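Pyridoxamine 5'-phosphate oxidase family protein (Corynebacterium diphtheriae NCTC 13129, PDB 3CP3) is of unknown function but belongs to the pyridoxamine 5'-phosphate oxidase family and, like its relatives, probably binds a flavin cofactor such as FMN. Local coordinates at residues S22-E27 against W90-K95; R57-T62 against R108-L113; G96-V101 against N125-D130. All blocks are in the same frame, centred on the assembly; numbering follows the deposited sequence.

Contact 1: S22-E27 against W90-K95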
loop_
_atom_site.group_PDB
_atom_site.type_symbol
_atom_site.label_atom_id
_atom_site.label_comp_id
_atom_site.label_asym_id
_atom_site.label_seq_id
_atom_site.Cartn_x
_atom_site.Cartn_y
_atom_site.Cartn_z
ATOM N N SER A 22 0.589 -2.439 18.180
ATOM C CA SER A 22 0.495 -1.099 18.781
ATOM C C SER A 22 0.713 -0.013 17.711
ATOM O O SER A 22 -0.019 1.015 17.617
ATOM C CB SER A 22 1.541 -0.947 19.868
ATOM O OG SER A 22 1.351 -1.924 20.881
ATOM N N ARG A 23 1.723 -0.197 16.879
ATOM C CA ARG A 23 2.038 0.862 15.914
ATOM C C ARG A 23 0.919 0.965 14.872
ATOM O O ARG A 23 0.497 2.066 14.457
ATOM C CB ARG A 23 3.343 0.570 15.197
ATOM C CG ARG A 23 4.624 0.737 16.084
ATOM C CD ARG A 23 5.821 0.506 15.250
ATOM N NE ARG A 23 6.990 0.093 16.042
ATOM C CZ ARG A 23 8.239 0.390 15.726
ATOM N NH1 ARG A 23 8.497 1.199 14.705
ATOM N NH2 ARG A 23 9.244 -0.110 16.462
ATOM N N LEU A 24 0.414 -0.167 14.452
ATOM C CA LEU A 24 -0.726 -0.127 13.500
ATOM C C LEU A 24 -1.933 0.626 14.110
ATOM O O LEU A 24 -2.568 1.465 13.429
ATOM C CB LEU A 24 -1.088 -1.575 13.111
ATOM C CG LEU A 24 -2.268 -1.773 12.137
ATOM C CD1 LEU A 24 -1.907 -2.745 11.001
ATOM C CD2 LEU A 24 -3.402 -2.311 12.928
ATOM N N SER A 25 -2.205 0.320 15.382
ATOM C CA SER A 25 -3.228 0.944 16.229
ATOM C C SER A 25 -3.112 2.467 16.399
ATOM O O SER A 25 -4.108 3.132 16.721
ATOM C CB SER A 25 -3.161 0.332 17.632
ATOM O OG SER A 25 -2.265 1.074 18.448
ATOM N N SER A 26 -1.903 3.014 16.198
ATOM C CA SER A 26 -1.669 4.425 16.354
ATOM C C SER A 26 -2.050 5.204 15.089
ATOM O O SER A 26 -2.009 6.400 15.101
ATOM C CB SER A 26 -0.210 4.722 16.667
ATOM O OG SER A 26 0.600 4.453 15.532
ATOM N N GLU A 27 -2.355 4.536 13.989
ATOM C CA GLU A 27 -2.722 5.251 12.779
ATOM C C GLU A 27 -4.232 5.019 12.599
ATOM O O GLU A 27 -4.791 4.079 13.146
ATOM C CB GLU A 27 -2.000 4.613 11.591
ATOM C CG GLU A 27 -0.467 4.795 11.646
ATOM C CD GLU A 27 -0.079 6.182 11.223
ATOM O OE1 GLU A 27 -0.787 6.743 10.337
ATOM O OE2 GLU A 27 0.895 6.725 11.759
ATOM N N TRP A 90 8.981 2.544 9.285
ATOM C CA TRP A 90 8.394 1.229 9.650
ATOM C C TRP A 90 7.147 0.969 8.842
ATOM O O TRP A 90 6.505 1.920 8.321
ATOM C CB TRP A 90 8.037 1.145 11.159
ATOM C CG TRP A 90 7.008 2.127 11.642
ATOM C CD1 TRP A 90 7.252 3.381 12.168
ATOM C CD2 TRP A 90 5.577 1.972 11.663
ATOM N NE1 TRP A 90 6.086 3.977 12.508
ATOM C CE2 TRP A 90 5.037 3.152 12.208
ATOM C CE3 TRP A 90 4.713 0.955 11.284
ATOM C CZ2 TRP A 90 3.660 3.354 12.356
ATOM C CZ3 TRP A 90 3.344 1.133 11.430
ATOM C CH2 TRP A 90 2.825 2.331 11.984
ATOM N N SER A 91 6.799 -0.313 8.710
ATOM C CA SER A 91 5.527 -0.709 8.122
ATOM C C SER A 91 5.032 -1.933 8.832
ATOM O O SER A 91 5.841 -2.715 9.322
ATOM C CB SER A 91 5.686 -1.098 6.637
ATOM O OG SER A 91 6.621 -2.163 6.526
ATOM N N VAL A 92 3.723 -2.122 8.848
ATOM C CA VAL A 92 3.121 -3.310 9.416
ATOM C C VAL A 92 2.179 -3.818 8.302
ATOM O O VAL A 92 1.413 -3.002 7.744
ATOM C CB VAL A 92 2.330 -2.990 10.684
ATOM C CG1 VAL A 92 1.486 -4.268 11.176
ATOM C CG2 VAL A 92 3.346 -2.532 11.818
ATOM N N VAL A 93 2.294 -5.106 7.987
ATOM C CA VAL A 93 1.432 -5.778 6.984
ATOM C C VAL A 93 0.650 -6.868 7.702
ATOM O O VAL A 93 1.239 -7.808 8.345
ATOM C CB VAL A 93 2.280 -6.372 5.862
ATOM C CG1 VAL A 93 1.404 -7.248 4.810
ATOM C CG2 VAL A 93 3.040 -5.308 5.167
ATOM N N LEU A 94 -0.662 -6.797 7.573
ATOM C CA LEU A 94 -1.491 -7.889 8.022
ATOM C C LEU A 94 -1.913 -8.752 6.826
ATOM O O LEU A 94 -2.281 -8.209 5.757
ATOM C CB LEU A 94 -2.713 -7.335 8.774
ATOM C CG LEU A 94 -2.491 -6.279 9.827
ATOM C CD1 LEU A 94 -3.870 -5.956 10.404
ATOM C CD2 LEU A 94 -1.526 -6.840 10.937
ATOM N N LYS A 95 -1.823 -10.082 6.966
ATOM C CA LYS A 95 -2.493 -10.974 6.030
ATOM C C LYS A 95 -3.808 -11.423 6.636
ATOM O O LYS A 95 -3.836 -11.797 7.806
ATOM C CB LYS A 95 -1.672 -12.210 5.775
ATOM C CG LYS A 95 -0.393 -11.950 4.983
ATOM C CD LYS A 95 0.076 -13.272 4.369
ATOM C CE LYS A 95 1.533 -13.214 3.877
ATOM N NZ LYS A 95 1.740 -12.189 2.795
#
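Arg23 lies lengthwise over the indole of Trp90, the two side chains running past each other in opposite directions. The near end is aliphatic: Arg23 CB sits 3.8 Å from the centroid of the six-membered ring of Trp90, over its face, a clear CH-pi contact. Farther along, Arg23 CD rides 3.9 Å above the middle of the indole plane. The charged end then reaches the five-membered ring of Trp90, with Arg23 CZ 4.9 Å from its centroid. This cation-pi pair is not a flat stack. The guanidinium stands steeply on the indole, the two planes 76° apart, and meets it edge first, with Arg23 NH1 3.5 Å from Trp90 CG. The extended run from CG to NE spaces these contacts along the ring, while the indole rises from its strand with CG between the backbone N and the carbonyl carbon (chi1 62°).

The far rim of the indole meets the helix backbone, where Trp90 CH2 approaches Arg23 O to 3.4 Å. That oxygen already accepts from Ser26 N and, at 2.6 Å, from Ser26 OG. Glu27 brushes the same corner of the ring with its CG, while its carboxylate turns to a salt bridge with Arg83.

Deeper in, the packing turns from aromatic to aliphatic at Leu24. Its CD1 lies 3.7 Å from Val92 CG1, the side chains crossing nearly at right angles, and meets Leu94 tip to tip, CD1 to CG at 3.8 Å. Phe47 and Leu49 of strand 39-50 also touch Leu24, while Val93 packs on Ile42 of the second subunit.

No hydrogen bond joins helix to strand here. Dispersion and cation-pi attraction carry the contact: the aliphatic run and one guanidinium edge serve the indole while NE holds Asp19, so Arg23 packs without losing its ion pair.

Contact 2: R57-T62 against R108-L113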
loop_
_atom_site.group_PDB
_atom_site.type_symbol
_atom_site.label_atom_id
_atom_site.label_comp_id
_atom_site.label_asym_id
_atom_site.label_seq_id
_atom_site.Cartn_x
_atom_site.Cartn_y
_atom_site.Cartn_z
ATOM N N ARG A 57 -8.755 -8.165 14.906
ATOM C CA ARG A 57 -9.670 -7.887 13.806
ATOM C C ARG A 57 -9.557 -6.431 13.428
ATOM O O ARG A 57 -9.444 -5.580 14.298
ATOM C CB ARG A 57 -11.122 -8.188 14.244
ATOM C CG ARG A 57 -11.366 -9.688 14.347
ATOM C CD ARG A 57 -12.828 -10.055 14.444
ATOM N NE ARG A 57 -13.427 -9.353 15.557
ATOM C CZ ARG A 57 -14.647 -9.581 16.032
ATOM N NH1 ARG A 57 -15.419 -10.541 15.501
ATOM N NH2 ARG A 57 -15.082 -8.830 17.048
ATOM N N VAL A 58 -9.626 -6.140 12.137
ATOM C CA VAL A 58 -9.719 -4.750 11.649
ATOM C C VAL A 58 -11.079 -4.500 11.067
ATOM O O VAL A 58 -11.566 -5.332 10.276
ATOM C CB VAL A 58 -8.692 -4.506 10.495
ATOM C CG1 VAL A 58 -8.836 -3.103 9.862
ATOM C CG2 VAL A 58 -7.301 -4.728 11.023
ATOM N N TYR A 59 -11.680 -3.360 11.405
ATOM C CA TYR A 59 -12.909 -2.930 10.732
ATOM C C TYR A 59 -12.668 -1.676 9.933
ATOM O O TYR A 59 -11.962 -0.758 10.387
ATOM C CB TYR A 59 -13.992 -2.591 11.762
ATOM C CG TYR A 59 -14.532 -3.798 12.455
ATOM C CD1 TYR A 59 -15.551 -4.563 11.863
ATOM C CD2 TYR A 59 -14.026 -4.205 13.680
ATOM C CE1 TYR A 59 -16.056 -5.696 12.510
ATOM C CE2 TYR A 59 -14.566 -5.332 14.341
ATOM C CZ TYR A 59 -15.546 -6.077 13.733
ATOM O OH TYR A 59 -16.081 -7.178 14.364
ATOM N N PHE A 60 -13.311 -1.607 8.774
ATOM C CA PHE A 60 -13.386 -0.394 7.998
ATOM C C PHE A 60 -14.751 -0.334 7.310
ATOM O O PHE A 60 -15.550 -1.252 7.450
ATOM C CB PHE A 60 -12.162 -0.310 7.029
ATOM C CG PHE A 60 -12.139 -1.367 5.954
ATOM C CD1 PHE A 60 -12.766 -1.131 4.728
ATOM C CD2 PHE A 60 -11.518 -2.577 6.160
ATOM C CE1 PHE A 60 -12.725 -2.105 3.731
ATOM C CE2 PHE A 60 -11.535 -3.580 5.185
ATOM C CZ PHE A 60 -12.121 -3.340 3.970
ATOM N N ARG A 61 -15.070 0.796 6.685
ATOM C CA ARG A 61 -16.316 0.969 5.996
ATOM C C ARG A 61 -16.132 1.028 4.526
ATOM O O ARG A 61 -15.143 1.541 4.069
ATOM C CB ARG A 61 -16.947 2.274 6.393
ATOM C CG ARG A 61 -17.396 2.286 7.787
ATOM C CD ARG A 61 -17.390 3.691 8.293
ATOM N NE ARG A 61 -18.225 3.731 9.470
ATOM C CZ ARG A 61 -18.456 4.810 10.202
ATOM N NH1 ARG A 61 -19.242 4.703 11.271
ATOM N NH2 ARG A 61 -17.906 5.973 9.864
ATOM N N THR A 62 -17.140 0.559 3.795
ATOM C CA THR A 62 -17.195 0.706 2.353
ATOM C C THR A 62 -18.522 1.348 1.955
ATOM O O THR A 62 -19.595 0.782 2.218
ATOM C CB THR A 62 -17.011 -0.659 1.602
ATOM O OG1 THR A 62 -17.853 -1.677 2.163
ATOM C CG2 THR A 62 -15.633 -1.110 1.710
ATOM N N ARG A 108 -23.260 -3.153 15.172
ATOM C CA ARG A 108 -23.495 -2.284 16.317
ATOM C C ARG A 108 -22.230 -2.089 17.178
ATOM O O ARG A 108 -21.840 -0.969 17.531
ATOM C CB ARG A 108 -24.648 -2.871 17.138
ATOM C CG ARG A 108 -25.115 -2.042 18.288
ATOM C CD ARG A 108 -26.443 -2.594 18.882
ATOM N NE ARG A 108 -27.483 -2.898 17.877
ATOM C CZ ARG A 108 -28.168 -4.060 17.774
ATOM N NH1 ARG A 108 -27.961 -5.075 18.625
ATOM N NH2 ARG A 108 -29.087 -4.211 16.819
ATOM N N HIS A 109 -21.599 -3.208 17.497
ATOM C CA HIS A 109 -20.268 -3.258 18.084
ATOM C C HIS A 109 -19.178 -2.482 17.270
ATOM O O HIS A 109 -18.478 -1.655 17.822
ATOM C CB HIS A 109 -19.858 -4.727 18.284
ATOM C CG HIS A 109 -18.408 -4.901 18.571
ATOM N ND1 HIS A 109 -17.822 -4.437 19.728
ATOM C CD2 HIS A 109 -17.409 -5.428 17.821
ATOM C CE1 HIS A 109 -16.526 -4.688 19.685
ATOM N NE2 HIS A 109 -16.258 -5.302 18.550
ATOM N N ALA A 110 -19.060 -2.746 15.975
ATOM C CA ALA A 110 -18.097 -2.023 15.126
ATOM C C ALA A 110 -18.313 -0.493 15.186
ATOM O O ALA A 110 -17.351 0.275 15.181
ATOM C CB ALA A 110 -18.182 -2.518 13.716
ATOM N N ASP A 111 -19.577 -0.084 15.294
ATOM C CA ASP A 111 -19.955 1.326 15.378
ATOM C C ASP A 111 -19.558 2.048 16.682
ATOM O O ASP A 111 -19.760 3.263 16.807
ATOM C CB ASP A 111 -21.448 1.475 15.132
ATOM C CG ASP A 111 -21.797 2.788 14.470
ATOM O OD1 ASP A 111 -21.179 3.109 13.428
ATOM O OD2 ASP A 111 -22.674 3.496 14.990
ATOM N N THR A 112 -19.015 1.315 17.657
ATOM C CA THR A 112 -18.616 1.931 18.939
ATOM C C THR A 112 -17.100 2.132 19.015
ATOM O O THR A 112 -16.568 2.655 20.010
ATOM C CB THR A 112 -19.043 1.089 20.158
ATOM O OG1 THR A 112 -18.353 -0.165 20.116
ATOM C CG2 THR A 112 -20.530 0.836 20.141
ATOM N N LEU A 113 -16.413 1.725 17.952
ATOM C CA LEU A 113 -14.958 1.662 17.963
ATOM C C LEU A 113 -14.239 2.963 17.591
ATOM O O LEU A 113 -13.015 3.021 17.657
ATOM C CB LEU A 113 -14.484 0.508 17.094
ATOM C CG LEU A 113 -14.957 -0.881 17.565
ATOM C CD1 LEU A 113 -14.500 -1.945 16.588
ATOM C CD2 LEU A 113 -14.474 -1.209 18.981
#
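Arg57 and His109 converge on one oxygen supplied from outside both segments: Asp50 OD2 takes a salt bridge from Arg57 NH2 and a hydrogen bond with His109 NE2. The two nitrogens stay 4.0 Å apart, Arg57 NH2 from His109 NE2, with guanidinium and imidazole planes inclined at 36°. Tyr59 joins this polar patch by its phenol end. Its OH lies 3.2 Å above the plane of the Arg57 guanidinium, over its centre, and is hydrogen-bonded to Glu106 OE2. A bend in the arginine chain (chi3 -55°) turns the guanidinium into that position.

Below the hydroxyl, the Tyr59 ring makes the apolar part of the contact. Ala110 CB rests on one face, 4.0 Å from the ring centroid and displaced toward the rim, and Leu113 comes in obliquely, its CD1 3.7 Å from Tyr59 CD2. A type I turn from Ala110 to Leu113 brings both residues to the same ring. One residue before that turn begins, His109 O accepts twice from Thr112, through the backbone N and through OG1 at 2.7 Å, the latter in the carbonyl plane on a lone pair.

At the other end Arg61 NH1 reaches Asp111 OD1 at 3.3 Å, near the guanidinium plane, in a salt bridge whose hydrogen bond is weak and bent (132°); Arg61 also has a cation-pi partner in Trp118.

Here helix 104-110 and the Ala110-Leu113 turn at its C-terminal side lie against strand 57-62 of a curled antiparallel sheet, consistent with the split-barrel fold of FMN-binding proteins in this family.

Contact 3: G96-V101 against N125-D130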
loop_
_atom_site.group_PDB
_atom_site.type_symbol
_atom_site.label_atom_id
_atom_site.label_comp_id
_atom_site.label_asym_id
_atom_site.label_seq_id
_atom_site.Cartn_x
_atom_site.Cartn_y
_atom_site.Cartn_z
ATOM N N GLY A 96 -4.891 -11.419 5.845
ATOM C CA GLY A 96 -6.132 -11.916 6.382
ATOM C C GLY A 96 -7.231 -12.125 5.379
ATOM O O GLY A 96 -6.970 -12.201 4.169
ATOM N N ASN A 97 -8.438 -12.313 5.905
ATOM C CA ASN A 97 -9.630 -12.486 5.082
ATOM C C ASN A 97 -10.655 -11.451 5.445
ATOM O O ASN A 97 -10.944 -11.255 6.659
ATOM C CB ASN A 97 -10.207 -13.885 5.198
ATOM C CG ASN A 97 -9.256 -14.940 4.619
ATOM O OD1 ASN A 97 -8.346 -15.358 5.298
ATOM N ND2 ASN A 97 -9.466 -15.359 3.365
ATOM N N ALA A 98 -11.167 -10.766 4.412
ATOM C CA ALA A 98 -12.070 -9.631 4.640
ATOM C C ALA A 98 -13.506 -10.047 4.262
ATOM O O ALA A 98 -13.726 -10.652 3.180
ATOM C CB ALA A 98 -11.644 -8.424 3.818
ATOM N N TYR A 99 -14.470 -9.722 5.130
ATOM C CA TYR A 99 -15.874 -10.007 4.866
ATOM C C TYR A 99 -16.735 -8.827 5.276
ATOM O O TYR A 99 -16.461 -8.217 6.307
ATOM C CB TYR A 99 -16.392 -11.230 5.670
ATOM C CG TYR A 99 -15.417 -12.394 5.711
ATOM C CD1 TYR A 99 -15.292 -13.296 4.624
ATOM C CD2 TYR A 99 -14.602 -12.588 6.830
ATOM C CE1 TYR A 99 -14.376 -14.349 4.678
ATOM C CE2 TYR A 99 -13.683 -13.651 6.889
ATOM C CZ TYR A 99 -13.605 -14.533 5.827
ATOM O OH TYR A 99 -12.700 -15.551 5.917
ATOM N N VAL A 100 -17.772 -8.534 4.486
ATOM C CA VAL A 100 -18.841 -7.604 4.930
ATOM C C VAL A 100 -19.490 -8.152 6.211
ATOM O O VAL A 100 -19.698 -9.344 6.301
ATOM C CB VAL A 100 -19.882 -7.379 3.825
ATOM C CG1 VAL A 100 -20.945 -6.438 4.303
ATOM C CG2 VAL A 100 -19.221 -6.795 2.594
ATOM N N VAL A 101 -19.899 -7.330 7.194
ATOM C CA VAL A 101 -20.228 -7.842 8.596
ATOM C C VAL A 101 -21.515 -8.730 8.943
ATOM O O VAL A 101 -21.458 -9.706 9.723
ATOM C CB VAL A 101 -19.974 -6.682 9.637
ATOM C CG1 VAL A 101 -20.617 -6.924 10.977
ATOM C CG2 VAL A 101 -18.453 -6.471 9.800
ATOM N N ASN A 125 -21.395 -0.301 4.475
ATOM C CA ASN A 125 -21.266 -1.503 5.278
ATOM C C ASN A 125 -19.929 -1.446 5.991
ATOM O O ASN A 125 -18.975 -0.890 5.453
ATOM C CB ASN A 125 -21.272 -2.773 4.419
ATOM C CG ASN A 125 -22.629 -3.151 3.851
ATOM O OD1 ASN A 125 -22.680 -3.572 2.692
ATOM N ND2 ASN A 125 -23.710 -3.092 4.655
ATOM N N PHE A 126 -19.820 -2.098 7.137
ATOM C CA PHE A 126 -18.519 -2.391 7.743
ATOM C C PHE A 126 -17.923 -3.609 7.044
ATOM O O PHE A 126 -18.686 -4.488 6.628
ATOM C CB PHE A 126 -18.743 -2.714 9.206
ATOM C CG PHE A 126 -19.073 -1.501 10.032
ATOM C CD1 PHE A 126 -18.077 -0.599 10.382
ATOM C CD2 PHE A 126 -20.359 -1.252 10.420
ATOM C CE1 PHE A 126 -18.412 0.536 11.168
ATOM C CE2 PHE A 126 -20.689 -0.132 11.188
ATOM C CZ PHE A 126 -19.686 0.750 11.546
ATOM N N VAL A 127 -16.611 -3.675 6.917
ATOM C CA VAL A 127 -15.935 -4.891 6.456
ATOM C C VAL A 127 -15.063 -5.258 7.646
ATOM O O VAL A 127 -14.529 -4.346 8.290
ATOM C CB VAL A 127 -15.095 -4.586 5.195
ATOM C CG1 VAL A 127 -14.299 -5.807 4.729
ATOM C CG2 VAL A 127 -16.021 -4.077 4.085
ATOM N N ARG A 128 -15.015 -6.545 8.001
ATOM C CA ARG A 128 -14.148 -7.078 9.042
ATOM C C ARG A 128 -13.014 -7.852 8.384
ATOM O O ARG A 128 -13.265 -8.673 7.509
ATOM C CB ARG A 128 -14.906 -8.088 9.917
ATOM C CG ARG A 128 -14.108 -8.609 11.130
ATOM C CD ARG A 128 -14.493 -10.060 11.466
ATOM N NE ARG A 128 -15.905 -10.302 11.192
ATOM C CZ ARG A 128 -16.401 -11.374 10.589
ATOM N NH1 ARG A 128 -15.619 -12.378 10.165
ATOM N NH2 ARG A 128 -17.714 -11.444 10.402
ATOM N N ILE A 129 -11.784 -7.608 8.838
ATOM C CA ILE A 129 -10.647 -8.436 8.450
ATOM C C ILE A 129 -10.273 -9.339 9.607
ATOM O O ILE A 129 -9.905 -8.851 10.654
ATOM C CB ILE A 129 -9.356 -7.621 8.005
ATOM C CG1 ILE A 129 -9.710 -6.584 6.924
ATOM C CG2 ILE A 129 -8.306 -8.647 7.450
ATOM C CD1 ILE A 129 -8.604 -5.513 6.588
ATOM N N ASP A 130 -10.335 -10.646 9.391
ATOM C CA ASP A 130 -9.837 -11.607 10.340
ATOM C C ASP A 130 -8.359 -11.804 10.021
ATOM O O ASP A 130 -8.025 -12.278 8.944
ATOM C CB ASP A 130 -10.552 -12.943 10.157
ATOM C CG ASP A 130 -11.955 -12.940 10.739
ATOM O OD1 ASP A 130 -12.248 -12.206 11.697
ATOM O OD2 ASP A 130 -12.779 -13.655 10.207
HETATM O O HOH W 1 -8.880 -15.408 7.892
HETATM O O HOH W 2 -11.874 -15.865 8.217
#
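Arg128 and Tyr99 face each other as a hydrogen-bonded antiparallel pair, and the arginine side chain can be followed outward from there. Its CB lies 3.9 Å from Tyr99 O, the same oxygen that accepts from Arg128 N at 2.8 Å. With CG anti to the backbone N (chi1 -175°), the chain then bends at chi2 and chi3. Along this bent part CD packs on Arg57, and NE turns to a salt bridge with Glu106. At the tip NH1 has two neighbours. It touches Tyr99 CD2 at 3.5 Å, the ring and guanidinium planes 46° apart, and it bonds to Asp130 OD2 at 3.1 Å. The aspartate oxygen is met on its syn side, 31° out of the carboxylate plane, whereas it lies almost within the plane of the guanidinium. Arg128 NH2 comes only within 4.2 Å of Val101 O, too far for a hydrogen bond.

Asp130 OD2 also comes up to the edge of the tyrosine, 3.4 Å from Tyr99 CE2. A water in the plane of the ring joins Tyr99 OH to this oxygen, donating to the carboxylate. Arginine, tyrosine and aspartate thus form one connected polar group on their side of the sheet, where Asp130 and Glu106 together probably balance the guanidinium charge.

The opposite face is apolar: Ala98 CB packs 3.8 Å from Val127 CG1 and also touches Ile129. Between the faces runs regular backbone bonding, in which Asn97 and Asp130 form a second hydrogen-bonded pair; Val101 N to Phe126 O, at 3.1 Å, closes the end.

Strand 57-62 bonds to strand 125-139 on its other edge, and backbone bonds from Gly96 to Val77 tie strand 89-100 to strand 76-83. Helix 104-110 meets the pair chiefly where Ala110 touches Phe126.

How the contacts relate
All three contacts reach one curled antiparallel sheet, but they relate to it differently. Contact 3 pairs two of its strands through backbone bonds; contacts 1 and 2 set helices on strands, the first by indole, guanidinium and aliphatic packing, the second by a tyrosine ring and charged ends. Each is part core, part surface: Leu24, Val92 and Leu94 are buried in contact 1 beside the partly exposed Arg23 and Trp90; Tyr59 and Ala110 in contact 2, where Asp111 is exposed; and the apolar face of contact 3, whose polar face is partly exposed. Contacts 2 and 3 are joined by a probable hydrogen bond, Val127 N to Phe60 O, 2.7 Å. Contact 1 shares strand 89-100 with contact 3.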